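Side-chain contacts in glia-derived nexin (PDB 4DY0), which inhibits serine proteases including thrombin, trypsin and urokinase, binds heparin, and promotes neurite extension by inhibiting thrombin: residues 6-11 / 70-75; 35-40 / 74-79; 43-48 / 91-96; 359-364 / 368-373. One frame throughout, in Å; residues are numbered along the deposited sequence.

Contact 1 (6-11 / 70-75); sequences LSLEEL and GKILKK. With SGN (2-deoxy-6-O-sulfo-2-(sulfoamino)-alpha-D-glucopyranose), chain C.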
loop_
_atom_site.group_PDB
_atom_site.type_symbol
_atom_site.label_atom_id
_atom_site.label_comp_id
_atom_site.label_asym_id
_atom_site.label_seq_id
_atom_site.Cartn_x
_atom_site.Cartn_y
_atom_site.Cartn_z
ATOM N N LEU A 6 8.689 10.570 12.937
ATOM C CA LEU A 6 8.162 9.224 13.151
ATOM C C LEU A 6 6.676 9.251 13.486
ATOM O O LEU A 6 5.910 8.409 13.015
ATOM C CB LEU A 6 8.942 8.512 14.257
ATOM C CG LEU A 6 10.449 8.421 14.012
ATOM C CD1 LEU A 6 11.150 7.765 15.193
ATOM C CD2 LEU A 6 10.738 7.671 12.717
ATOM N N SER A 7 6.275 10.224 14.300
ATOM C CA SER A 7 4.869 10.389 14.659
ATOM C C SER A 7 4.019 10.779 13.456
ATOM O O SER A 7 2.899 10.293 13.289
ATOM C CB SER A 7 4.711 11.433 15.765
ATOM O OG SER A 7 4.805 10.829 17.040
ATOM N N LEU A 8 4.556 11.660 12.622
ATOM C CA LEU A 8 3.840 12.125 11.447
ATOM C C LEU A 8 3.567 10.966 10.499
ATOM O O LEU A 8 2.469 10.839 9.963
ATOM C CB LEU A 8 4.638 13.209 10.728
ATOM C CG LEU A 8 3.869 13.965 9.650
ATOM C CD1 LEU A 8 2.603 14.554 10.251
ATOM C CD2 LEU A 8 4.744 15.051 9.048
ATOM N N GLU A 9 4.573 10.124 10.292
ATOM C CA GLU A 9 4.427 8.971 9.418
ATOM C C GLU A 9 3.430 7.990 10.011
ATOM O O GLU A 9 2.641 7.375 9.291
ATOM C CB GLU A 9 5.772 8.282 9.205
ATOM C CG GLU A 9 5.702 7.083 8.281
ATOM C CD GLU A 9 4.979 7.390 6.979
ATOM O OE1 GLU A 9 4.345 6.467 6.422
ATOM O OE2 GLU A 9 5.039 8.552 6.517
ATOM N N GLU A 10 3.467 7.855 11.333
ATOM C CA GLU A 10 2.565 6.958 12.037
ATOM C C GLU A 10 1.106 7.328 11.782
ATOM O O GLU A 10 0.271 6.458 11.536
ATOM C CB GLU A 10 2.864 6.981 13.533
ATOM C CG GLU A 10 2.819 5.615 14.179
ATOM C CD GLU A 10 3.643 5.551 15.448
ATOM O OE1 GLU A 10 4.613 4.760 15.489
ATOM O OE2 GLU A 10 3.325 6.296 16.399
ATOM N N LEU A 11 0.803 8.620 11.841
ATOM C CA LEU A 11 -0.554 9.088 11.580
ATOM C C LEU A 11 -0.996 8.679 10.179
ATOM O O LEU A 11 -2.106 8.175 9.985
ATOM C CB LEU A 11 -0.641 10.609 11.736
ATOM C CG LEU A 11 -0.529 11.147 13.165
ATOM C CD1 LEU A 11 -0.351 12.658 13.166
ATOM C CD2 LEU A 11 -1.750 10.748 13.978
ATOM N N GLY A 70 4.873 20.100 5.302
ATOM C CA GLY A 70 5.326 19.697 3.972
ATOM C C GLY A 70 6.772 19.241 3.898
ATOM O O GLY A 70 7.064 18.174 3.355
ATOM N N LYS A 71 7.679 20.050 4.439
ATOM C CA LYS A 71 9.104 19.720 4.436
ATOM C C LYS A 71 9.372 18.350 5.062
ATOM O O LYS A 71 10.188 17.576 4.556
ATOM C CB LYS A 71 9.915 20.808 5.151
ATOM N N ILE A 72 8.678 18.050 6.157
ATOM C CA ILE A 72 8.805 16.750 6.812
ATOM C C ILE A 72 8.245 15.635 5.928
ATOM O O ILE A 72 8.904 14.622 5.694
ATOM C CB ILE A 72 8.100 16.733 8.182
ATOM C CG1 ILE A 72 8.594 17.899 9.048
ATOM C CG2 ILE A 72 8.344 15.416 8.890
ATOM C CD1 ILE A 72 8.042 17.893 10.462
ATOM N N LEU A 73 7.026 15.829 5.438
ATOM C CA LEU A 73 6.422 14.893 4.497
ATOM C C LEU A 73 7.369 14.618 3.338
ATOM O O LEU A 73 7.573 13.469 2.946
ATOM C CB LEU A 73 5.114 15.463 3.955
ATOM C CG LEU A 73 3.798 15.057 4.618
ATOM C CD1 LEU A 73 4.016 14.493 6.010
ATOM C CD2 LEU A 73 2.820 16.232 4.628
ATOM N N LYS A 74 7.942 15.685 2.792
ATOM C CA LYS A 74 8.849 15.576 1.658
ATOM C C LYS A 74 10.075 14.734 2.004
ATOM O O LYS A 74 10.454 13.838 1.250
ATOM C CB LYS A 74 9.285 16.968 1.193
ATOM C CG LYS A 74 10.136 16.959 -0.059
ATOM C CD LYS A 74 10.726 18.326 -0.334
ATOM C CE LYS A 74 11.711 18.268 -1.489
ATOM N NZ LYS A 74 12.516 19.513 -1.580
ATOM N N LYS A 75 10.690 15.031 3.146
ATOM C CA LYS A 75 11.879 14.311 3.596
ATOM C C LYS A 75 11.591 12.817 3.717
ATOM O O LYS A 75 12.406 11.980 3.319
ATOM C CB LYS A 75 12.364 14.871 4.939
ATOM C CG LYS A 75 13.789 14.484 5.312
HETATM C C1 SGN C . 17.824 19.268 0.893
HETATM C C2 SGN C . 16.515 19.348 1.674
HETATM C C3 SGN C . 16.195 20.803 2.051
HETATM C C4 SGN C . 16.365 21.736 0.849
HETATM C C5 SGN C . 17.707 21.491 0.166
HETATM C C6 SGN C . 18.484 22.807 0.043
HETATM N N2 SGN C . 15.408 18.738 0.917
HETATM O O3 SGN C . 17.058 21.226 3.121
HETATM O O5 SGN C . 18.473 20.546 0.929
HETATM O O6 SGN C . 19.739 22.690 0.726
HETATM S S1 SGN C . 14.752 17.483 1.772
HETATM O O1S SGN C . 13.227 17.615 1.784
HETATM O O2S SGN C . 15.138 16.151 1.123
HETATM O O3S SGN C . 15.276 17.515 3.211
HETATM S S2 SGN C . 21.043 22.413 -0.036
HETATM O O4S SGN C . 22.173 23.248 0.567
HETATM O O5S SGN C . 21.401 20.928 0.075
HETATM O O6S SGN C . 20.869 22.786 -1.510
#
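Leu8 of helix 5-26 meets Ile72 and Leu73 in an apolar helix-helix seam directly behind the heparin-binding face of helix 70-81. The leucine provides one methyl for both partners: its CD2 lies 3.6 Å from Ile72 CG2, an ordinary van der Waals distance, with the two side chains meeting at a slant. Leu8 CG stands opposite its backbone N (chi1 -168°), and this sends the branched end across the gap. The approach of Leu8 to Leu73 CD1 is closer than carbons can sit, and Leu73, with a nearly eclipsed chi2 of 19°, is not reliably placed. Tyr64 and Val69 also pack on Leu8 and help to bury it.

The other flank of helix 70-81 is polar. There the extended chain of Lys74 runs alongside the N-sulfo group of the bound SGN, with Lys74 CD 3.4 Å from SGN O1S. Lys74 NZ is 3.9 Å from SGN O1S and forms a salt bridge with Asp113, so at this N-sulfo group the lysine's closest contact is through its methylenes. Lys75 CG comes to 4.0 Å from SGN O3S; the rest of that side chain is not modelled. An amphipathic helix with leucine and isoleucine inward and lysines outward is the arrangement of serpin helix D, the heparin-binding helix also used by antithrombin.

Contact 2 (35-40 / 74-79); sequences SPHGIA and KKINKA. With SGN (2-deoxy-6-O-sulfo-2-(sulfoamino)-alpha-D-glucopyranose), chain C.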
loop_
_atom_site.group_PDB
_atom_site.type_symbol
_atom_site.label_atom_id
_atom_site.label_comp_id
_atom_site.label_asym_id
_atom_site.label_seq_id
_atom_site.Cartn_x
_atom_site.Cartn_y
_atom_site.Cartn_z
ATOM N N SER A 35 -1.273 0.207 -0.354
ATOM C CA SER A 35 -0.116 0.922 0.166
ATOM C C SER A 35 -0.582 1.967 1.164
ATOM O O SER A 35 -1.019 3.045 0.773
ATOM C CB SER A 35 0.667 1.591 -0.955
ATOM O OG SER A 35 1.709 2.377 -0.409
ATOM N N PRO A 36 -0.517 1.642 2.465
ATOM C CA PRO A 36 -1.017 2.571 3.478
ATOM C C PRO A 36 -0.372 3.948 3.374
ATOM O O PRO A 36 -1.055 4.966 3.508
ATOM C CB PRO A 36 -0.629 1.891 4.793
ATOM C CG PRO A 36 -0.634 0.425 4.455
ATOM C CD PRO A 36 -0.087 0.359 3.047
ATOM N N HIS A 37 0.933 3.983 3.137
ATOM C CA HIS A 37 1.625 5.258 3.013
ATOM C C HIS A 37 1.182 6.012 1.764
ATOM O O HIS A 37 1.064 7.240 1.775
ATOM C CB HIS A 37 3.136 5.066 2.980
ATOM C CG HIS A 37 3.887 6.338 2.760
ATOM N ND1 HIS A 37 4.235 7.183 3.792
ATOM C CD2 HIS A 37 4.332 6.927 1.624
ATOM C CE1 HIS A 37 4.875 8.229 3.301
ATOM N NE2 HIS A 37 4.948 8.097 1.990
ATOM N N GLY A 38 0.951 5.272 0.682
ATOM C CA GLY A 38 0.470 5.866 -0.560
ATOM C C GLY A 38 -0.879 6.527 -0.356
ATOM O O GLY A 38 -1.195 7.539 -0.983
ATOM N N ILE A 39 -1.683 5.949 0.527
ATOM C CA ILE A 39 -2.974 6.524 0.858
ATOM C C ILE A 39 -2.761 7.866 1.553
ATOM O O ILE A 39 -3.413 8.858 1.229
ATOM C CB ILE A 39 -3.803 5.563 1.734
ATOM C CG1 ILE A 39 -4.219 4.340 0.910
ATOM C CG2 ILE A 39 -5.022 6.264 2.301
ATOM C CD1 ILE A 39 -5.173 3.403 1.623
ATOM N N ALA A 40 -1.827 7.894 2.498
ATOM C CA ALA A 40 -1.476 9.128 3.196
ATOM C C ALA A 40 -1.036 10.220 2.218
ATOM O O ALA A 40 -1.501 11.356 2.289
ATOM C CB ALA A 40 -0.384 8.860 4.224
ATOM N N LYS A 74 7.942 15.685 2.792
ATOM C CA LYS A 74 8.849 15.576 1.658
ATOM C C LYS A 74 10.075 14.734 2.004
ATOM O O LYS A 74 10.454 13.838 1.250
ATOM C CB LYS A 74 9.285 16.968 1.193
ATOM C CG LYS A 74 10.136 16.959 -0.059
ATOM C CD LYS A 74 10.726 18.326 -0.334
ATOM C CE LYS A 74 11.711 18.268 -1.489
ATOM N NZ LYS A 74 12.516 19.513 -1.580
ATOM N N LYS A 75 10.690 15.031 3.146
ATOM C CA LYS A 75 11.879 14.311 3.596
ATOM C C LYS A 75 11.591 12.817 3.717
ATOM O O LYS A 75 12.406 11.980 3.319
ATOM C CB LYS A 75 12.364 14.871 4.939
ATOM C CG LYS A 75 13.789 14.484 5.312
ATOM N N ILE A 76 10.423 12.489 4.261
ATOM C CA ILE A 76 10.021 11.097 4.411
ATOM C C ILE A 76 9.830 10.436 3.049
ATOM O O ILE A 76 10.328 9.333 2.805
ATOM C CB ILE A 76 8.727 10.972 5.245
ATOM C CG1 ILE A 76 8.979 11.435 6.680
ATOM C CG2 ILE A 76 8.209 9.543 5.222
ATOM C CD1 ILE A 76 7.740 11.478 7.531
ATOM N N ASN A 77 9.119 11.122 2.162
ATOM C CA ASN A 77 8.840 10.601 0.827
ATOM C C ASN A 77 10.090 10.314 -0.007
ATOM O O ASN A 77 10.185 9.271 -0.654
ATOM C CB ASN A 77 7.902 11.542 0.072
ATOM C CG ASN A 77 6.462 11.419 0.532
ATOM O OD1 ASN A 77 6.027 10.348 0.958
ATOM N ND2 ASN A 77 5.714 12.515 0.444
ATOM N N LYS A 78 11.042 11.242 0.003
ATOM C CA LYS A 78 12.279 11.053 -0.748
ATOM C C LYS A 78 13.136 9.964 -0.114
ATOM O O LYS A 78 13.846 9.242 -0.809
ATOM C CB LYS A 78 13.066 12.366 -0.864
ATOM C CG LYS A 78 12.439 13.386 -1.814
ATOM C CD LYS A 78 13.417 14.503 -2.181
ATOM N N ALA A 79 13.055 9.845 1.207
ATOM C CA ALA A 79 13.823 8.842 1.936
ATOM C C ALA A 79 13.329 7.419 1.639
ATOM O O ALA A 79 14.101 6.460 1.685
ATOM C CB ALA A 79 13.778 9.132 3.439
HETATM C C1 SGN C . 17.824 19.268 0.893
HETATM C C2 SGN C . 16.515 19.348 1.674
HETATM C C3 SGN C . 16.195 20.803 2.051
HETATM C C4 SGN C . 16.365 21.736 0.849
HETATM C C5 SGN C . 17.707 21.491 0.166
HETATM C C6 SGN C . 18.484 22.807 0.043
HETATM N N2 SGN C . 15.408 18.738 0.917
HETATM O O3 SGN C . 17.058 21.226 3.121
HETATM O O5 SGN C . 18.473 20.546 0.929
HETATM O O6 SGN C . 19.739 22.690 0.726
HETATM S S1 SGN C . 14.752 17.483 1.772
HETATM O O1S SGN C . 13.227 17.615 1.784
HETATM O O2S SGN C . 15.138 16.151 1.123
HETATM O O3S SGN C . 15.276 17.515 3.211
HETATM S S2 SGN C . 21.043 22.413 -0.036
HETATM O O4S SGN C . 22.173 23.248 0.567
HETATM O O5S SGN C . 21.401 20.928 0.075
HETATM O O6S SGN C . 20.869 22.786 -1.510
#
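His37 NE2 donates to Asn77 OD1 at 2.7 Å, the one hydrogen bond that joins helix 36-47 to helix 70-81 here. The nitrogen lies almost in line with the carbonyl (C=O...N angle 176°), though the bond is somewhat bent at the hydrogen, where the angle is 152°. Asn77 OD1 and CG both lie near the imidazole plane, so the amide meets the ring at its edge. The two planes are turned 78° against each other. Ile76 adds an apolar touch, its CG2 4.1 Å from His37 CE1 and set obliquely to the ring.

In the second shell both polar groups are held again. His37 ND1 is hydrogen-bonded to Glu9 OE1, an oxygen that also pairs with Ser13 OG; a carboxylate on one nitrogen and a donated bond from the other would probably make the ring cationic. Asn77 ND2 bonds to Val114 O, which fixes which end of the amide faces the histidine. A leucine in place of His37 would probably leave Glu9 and the buried Asn77 oxygen both without their shared partner. Ser35, the N-cap just before helix 36-47, accepts through OG from Gly38 N at 3.2 Å and also bonds Leu371 O.

On the outer flank Lys78 CD is 4.1 Å from SGN O2S, which shows nearness only, as CE and NZ are not modelled. The contact joins helices 36-47 and 70-81, with helix 5-26 alongside through Glu9, and strand 369-376 bonded to the start of helix 36-47 through Val370 and His37.

Contact 3 (43-48 / 91-96); sequences LGMLQL and VANAVF
Met45 reaches from helix 36-47 to strand 90-97, meeting Asn93 and Val95; the nearest CA atoms, of Met45 and Val95, are 8.4 Å apart. Its CB points at the strand, and CG, lying opposite the carbonyl carbon (chi1 -74°), carries the chain into the gap. SD arrives first: it sits 4.1 Å from Asn93 CB and 4.1 Å from Asn93 CG, touching the stem of the asparagine. A bend at the thioether (chi3 46°) then turns CE along the strand to Val95, where it rests 4.1 Å from Val95 CG2; the two side chains run past each other in opposite senses.

Outside the pair, Leu164, Phe115 and Cys117 also pack on the methionine. Asn93 spends its polar end on other partners: OD1 accepts from Asn166 ND2 on the neighbouring strand 162-170, and ND2 makes a weak bond to Phe115 O.

Strands 90-97 and 162-170 belong to serpin sheet A, behind which helix 36-47 lies. No hydrogen bond crosses the contact. Helix and sheet meet here by van der Waals contact of a flexible thioether, apolar at Val95 and against the stem of an asparagine whose amide is bonded to other partners.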
loop_
_atom_site.group_PDB
_atom_site.type_symbol
_atom_site.label_atom_id
_atom_site.label_comp_id
_atom_site.label_asym_id
_atom_site.label_seq_id
_atom_site.Cartn_x
_atom_site.Cartn_y
_atom_site.Cartn_z
ATOM N N LEU A 43 -3.917 11.660 0.150
ATOM C CA LEU A 43 -4.741 12.600 0.897
ATOM C C LEU A 43 -4.032 13.951 1.018
ATOM O O LEU A 43 -4.667 15.001 0.950
ATOM C CB LEU A 43 -5.106 12.043 2.278
ATOM C CG LEU A 43 -6.040 10.819 2.333
ATOM C CD1 LEU A 43 -6.208 10.312 3.766
ATOM C CD2 LEU A 43 -7.406 11.123 1.717
ATOM N N GLY A 44 -2.715 13.922 1.193
ATOM C CA GLY A 44 -1.922 15.149 1.220
ATOM C C GLY A 44 -2.014 15.897 -0.100
ATOM O O GLY A 44 -2.255 17.107 -0.133
ATOM N N MET A 45 -1.828 15.169 -1.194
ATOM C CA MET A 45 -1.978 15.727 -2.527
ATOM C C MET A 45 -3.290 16.494 -2.658
ATOM O O MET A 45 -3.303 17.644 -3.090
ATOM C CB MET A 45 -1.903 14.612 -3.572
ATOM C CG MET A 45 -0.490 14.083 -3.791
ATOM S SD MET A 45 -0.412 12.376 -4.376
ATOM C CE MET A 45 -1.648 12.400 -5.666
ATOM N N LEU A 46 -4.390 15.852 -2.277
ATOM C CA LEU A 46 -5.713 16.472 -2.350
ATOM C C LEU A 46 -5.885 17.620 -1.354
ATOM O O LEU A 46 -6.643 18.553 -1.604
ATOM C CB LEU A 46 -6.808 15.427 -2.120
ATOM C CG LEU A 46 -6.986 14.379 -3.218
ATOM C CD1 LEU A 46 -8.062 13.391 -2.832
ATOM C CD2 LEU A 46 -7.334 15.051 -4.529
ATOM N N GLN A 47 -5.196 17.553 -0.221
ATOM C CA GLN A 47 -5.332 18.607 0.774
ATOM C C GLN A 47 -4.765 19.923 0.236
ATOM O O GLN A 47 -5.253 21.002 0.563
ATOM C CB GLN A 47 -4.643 18.223 2.080
ATOM C CG GLN A 47 -5.358 18.756 3.304
ATOM C CD GLN A 47 -4.468 18.810 4.527
ATOM O OE1 GLN A 47 -3.633 19.706 4.660
ATOM N NE2 GLN A 47 -4.650 17.857 5.437
ATOM N N LEU A 48 -3.738 19.810 -0.601
ATOM C CA LEU A 48 -3.106 20.957 -1.238
ATOM C C LEU A 48 -4.087 21.804 -2.043
ATOM O O LEU A 48 -3.874 23.004 -2.219
ATOM C CB LEU A 48 -1.978 20.478 -2.156
ATOM C CG LEU A 48 -0.515 20.609 -1.715
ATOM C CD1 LEU A 48 -0.359 20.779 -0.212
ATOM C CD2 LEU A 48 0.291 19.416 -2.224
ATOM N N VAL A 91 7.351 4.503 -7.118
ATOM C CA VAL A 91 6.067 5.130 -6.834
ATOM C C VAL A 91 5.693 6.138 -7.913
ATOM O O VAL A 91 6.489 7.007 -8.269
ATOM C CB VAL A 91 6.086 5.850 -5.475
ATOM C CG1 VAL A 91 4.713 6.424 -5.161
ATOM C CG2 VAL A 91 6.532 4.892 -4.379
ATOM N N ALA A 92 4.479 6.019 -8.432
ATOM C CA ALA A 92 3.995 6.945 -9.441
ATOM C C ALA A 92 2.734 7.625 -8.949
ATOM O O ALA A 92 1.713 6.972 -8.724
ATOM C CB ALA A 92 3.732 6.219 -10.747
ATOM N N ASN A 93 2.810 8.940 -8.774
ATOM C CA ASN A 93 1.666 9.717 -8.320
ATOM C C ASN A 93 1.245 10.747 -9.362
ATOM O O ASN A 93 2.077 11.478 -9.894
ATOM C CB ASN A 93 1.976 10.395 -6.984
ATOM C CG ASN A 93 2.020 9.413 -5.829
ATOM O OD1 ASN A 93 1.285 8.427 -5.812
ATOM N ND2 ASN A 93 2.880 9.681 -4.856
ATOM N N ALA A 94 -0.050 10.801 -9.651
ATOM C CA ALA A 94 -0.551 11.733 -10.651
ATOM C C ALA A 94 -1.963 12.219 -10.354
ATOM O O ALA A 94 -2.825 11.452 -9.908
ATOM C CB ALA A 94 -0.494 11.107 -12.037
ATOM N N VAL A 95 -2.184 13.507 -10.596
ATOM C CA VAL A 95 -3.519 14.077 -10.577
ATOM C C VAL A 95 -3.913 14.385 -12.013
ATOM O O VAL A 95 -3.373 15.311 -12.630
ATOM C CB VAL A 95 -3.581 15.372 -9.752
ATOM C CG1 VAL A 95 -4.978 15.970 -9.817
ATOM C CG2 VAL A 95 -3.185 15.101 -8.312
ATOM N N PHE A 96 -4.836 13.595 -12.551
ATOM C CA PHE A 96 -5.294 13.783 -13.921
ATOM C C PHE A 96 -6.504 14.694 -13.957
ATOM O O PHE A 96 -7.542 14.386 -13.373
ATOM C CB PHE A 96 -5.613 12.444 -14.580
ATOM C CG PHE A 96 -4.405 11.604 -14.838
ATOM C CD1 PHE A 96 -4.029 10.614 -13.944
ATOM C CD2 PHE A 96 -3.630 11.813 -15.966
ATOM C CE1 PHE A 96 -2.906 9.839 -14.178
ATOM C CE2 PHE A 96 -2.509 11.042 -16.204
ATOM C CZ PHE A 96 -2.147 10.050 -15.305
#

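Contact 4 (359-364 / 368-373); sequences LFFIRH and GAVLFM
Leu359 CD1 only brushes the Met373 methyl, while Phe360 CE2 lies 4.1 Å from Phe372 CB; both are side-chain touches, and the antiparallel pairing opens one residue later, with Phe361 opposite Met373.

Phe361 packs on the opposite sheet face from Phe372. Its CD2 edge abuts Val370 CG1 at 3.6 Å, and Met373, extended with CG anti to its N (chi1 -175°), runs alongside the ring to put SD 3.4 Å from Phe361 CE2. This is a Met-aromatic contact, oblique because the sulfur stands 64° off the ring normal. Cutting Phe361 back to alanine is likely to leave a gap beside Val370 CG1 and take the aromatic partner from Met373 SD.

Ile362 lies side by side with Phe372, the two CB atoms 3.4 Å apart. Here the register slips: Ile362 O accepts from Leu371 N at 2.8 Å and from Phe372 N at 3.3 Å, a classic beta bulge, while Ile362 N donates to Phe372 O at 2.9 Å. Arg363 follows, one guanidinium face over Gly368 CA. Its NE donates to a water at 2.6 Å that in turn donates to Gly368 O, and NH2 bonds Asn365 in the turn. His364 N gives a further bond to Ala369 O, while its imidazole is held by Thr367 and Asn85.

The chemistry is therefore divided: backbone bonds set the hairpin's register, hydrophobic side chains and sulfur fill its buried faces, and charge appears only near the turn.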
loop_
_atom_site.group_PDB
_atom_site.type_symbol
_atom_site.label_atom_id
_atom_site.label_comp_id
_atom_site.label_asym_id
_atom_site.label_seq_id
_atom_site.Cartn_x
_atom_site.Cartn_y
_atom_site.Cartn_z
ATOM N N LEU A 359 -1.268 -12.484 6.035
ATOM C CA LEU A 359 -1.126 -11.042 5.975
ATOM C C LEU A 359 0.347 -10.703 5.809
ATOM O O LEU A 359 1.209 -11.387 6.353
ATOM C CB LEU A 359 -1.632 -10.416 7.274
ATOM C CG LEU A 359 -1.601 -8.889 7.339
ATOM C CD1 LEU A 359 -2.890 -8.326 6.779
ATOM C CD2 LEU A 359 -1.396 -8.422 8.769
ATOM N N PHE A 360 0.646 -9.646 5.065
ATOM C CA PHE A 360 2.024 -9.202 4.976
ATOM C C PHE A 360 2.142 -7.688 4.923
ATOM O O PHE A 360 1.253 -7.005 4.406
ATOM C CB PHE A 360 2.752 -9.859 3.797
ATOM C CG PHE A 360 2.453 -9.238 2.466
ATOM C CD1 PHE A 360 1.503 -9.790 1.626
ATOM C CD2 PHE A 360 3.147 -8.112 2.039
ATOM C CE1 PHE A 360 1.236 -9.219 0.385
ATOM C CE2 PHE A 360 2.886 -7.539 0.805
ATOM C CZ PHE A 360 1.932 -8.093 -0.023
ATOM N N PHE A 361 3.236 -7.183 5.490
ATOM C CA PHE A 361 3.584 -5.771 5.425
ATOM C C PHE A 361 4.914 -5.629 4.714
ATOM O O PHE A 361 5.759 -6.516 4.787
ATOM C CB PHE A 361 3.780 -5.190 6.828
ATOM C CG PHE A 361 2.526 -5.061 7.629
ATOM C CD1 PHE A 361 2.230 -5.976 8.624
ATOM C CD2 PHE A 361 1.657 -4.003 7.415
ATOM C CE1 PHE A 361 1.079 -5.851 9.378
ATOM C CE2 PHE A 361 0.506 -3.870 8.164
ATOM C CZ PHE A 361 0.214 -4.797 9.148
ATOM N N ILE A 362 5.103 -4.499 4.049
ATOM C CA ILE A 362 6.422 -4.072 3.624
ATOM C C ILE A 362 6.697 -2.769 4.361
ATOM O O ILE A 362 5.974 -1.791 4.192
ATOM C CB ILE A 362 6.505 -3.846 2.099
ATOM C CG1 ILE A 362 6.289 -5.159 1.355
ATOM C CG2 ILE A 362 7.863 -3.261 1.715
ATOM C CD1 ILE A 362 7.411 -6.144 1.560
ATOM N N ARG A 363 7.734 -2.764 5.190
ATOM C CA ARG A 363 8.002 -1.632 6.062
ATOM C C ARG A 363 9.341 -0.965 5.749
ATOM O O ARG A 363 10.350 -1.640 5.544
ATOM C CB ARG A 363 7.981 -2.100 7.517
ATOM C CG ARG A 363 8.006 -0.996 8.553
ATOM C CD ARG A 363 7.700 -1.569 9.934
ATOM N NE ARG A 363 7.580 -0.531 10.951
ATOM C CZ ARG A 363 8.579 -0.130 11.732
ATOM N NH1 ARG A 363 8.382 0.825 12.632
ATOM N NH2 ARG A 363 9.778 -0.684 11.609
ATOM N N HIS A 364 9.335 0.362 5.703
ATOM C CA HIS A 364 10.563 1.137 5.645
ATOM C C HIS A 364 10.903 1.512 7.081
ATOM O O HIS A 364 10.296 2.410 7.662
ATOM C CB HIS A 364 10.374 2.385 4.781
ATOM C CG HIS A 364 11.633 3.163 4.551
ATOM N ND1 HIS A 364 11.912 4.341 5.211
ATOM C CD2 HIS A 364 12.685 2.936 3.728
ATOM C CE1 HIS A 364 13.082 4.803 4.808
ATOM N NE2 HIS A 364 13.573 3.969 3.909
ATOM N N GLY A 368 9.513 4.232 9.512
ATOM C CA GLY A 368 8.352 3.520 10.028
ATOM C C GLY A 368 7.220 3.440 9.016
ATOM O O GLY A 368 6.153 2.916 9.316
ATOM N N ALA A 369 7.446 3.951 7.809
ATOM C CA ALA A 369 6.398 3.968 6.791
ATOM C C ALA A 369 6.005 2.560 6.379
ATOM O O ALA A 369 6.864 1.715 6.136
ATOM C CB ALA A 369 6.838 4.768 5.577
ATOM N N VAL A 370 4.701 2.309 6.306
ATOM C CA VAL A 370 4.198 1.030 5.822
ATOM C C VAL A 370 3.899 1.154 4.337
ATOM O O VAL A 370 2.854 1.671 3.946
ATOM C CB VAL A 370 2.924 0.597 6.573
ATOM C CG1 VAL A 370 2.498 -0.796 6.136
ATOM C CG2 VAL A 370 3.165 0.635 8.080
ATOM N N LEU A 371 4.830 0.687 3.513
ATOM C CA LEU A 371 4.733 0.839 2.066
ATOM C C LEU A 371 3.700 -0.106 1.454
ATOM O O LEU A 371 3.014 0.250 0.498
ATOM C CB LEU A 371 6.103 0.619 1.424
ATOM C CG LEU A 371 7.254 1.342 2.132
ATOM C CD1 LEU A 371 8.591 1.037 1.475
ATOM C CD2 LEU A 371 7.005 2.839 2.171
ATOM N N PHE A 372 3.597 -1.311 2.010
ATOM C CA PHE A 372 2.650 -2.305 1.522
ATOM C C PHE A 372 1.923 -2.954 2.680
ATOM O O PHE A 372 2.506 -3.197 3.743
ATOM C CB PHE A 372 3.364 -3.425 0.762
ATOM C CG PHE A 372 3.776 -3.066 -0.634
ATOM C CD1 PHE A 372 4.915 -2.308 -0.867
ATOM C CD2 PHE A 372 3.053 -3.528 -1.719
ATOM C CE1 PHE A 372 5.308 -1.999 -2.157
ATOM C CE2 PHE A 372 3.444 -3.220 -3.014
ATOM C CZ PHE A 372 4.573 -2.453 -3.231
ATOM N N MET A 373 0.650 -3.252 2.458
ATOM C CA MET A 373 -0.107 -4.106 3.353
ATOM C C MET A 373 -1.000 -4.990 2.492
ATOM O O MET A 373 -1.723 -4.500 1.619
ATOM C CB MET A 373 -0.938 -3.274 4.323
ATOM C CG MET A 373 -1.666 -4.100 5.369
ATOM S SD MET A 373 -2.428 -3.066 6.629
ATOM C CE MET A 373 -2.949 -4.305 7.822
HETATM O O HOH W 1 5.443 0.949 11.163
#

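Contacts 1 and 2 lie 8 Å apart between centres and share helix 70-81, which contact 1 pairs with helix 5-26 and contact 2 with helix 36-47; Glu9 to His37 ties them. Contact 4 closes a hairpin later in the chain, its centre 11 Å from that of contact 2, and meets that contact at Ser35 and His37, through Leu371 and Val370. Contact 3 uses the other end of helix 36-47 and alternates in sequence with contacts 1 and 2. The centres of contacts 3 and 4 are 20 Å apart. This is consistent with a continuous packed path from the heparin-binding helix 70-81 through helix 36-47 to the hairpin and to strand 90-97.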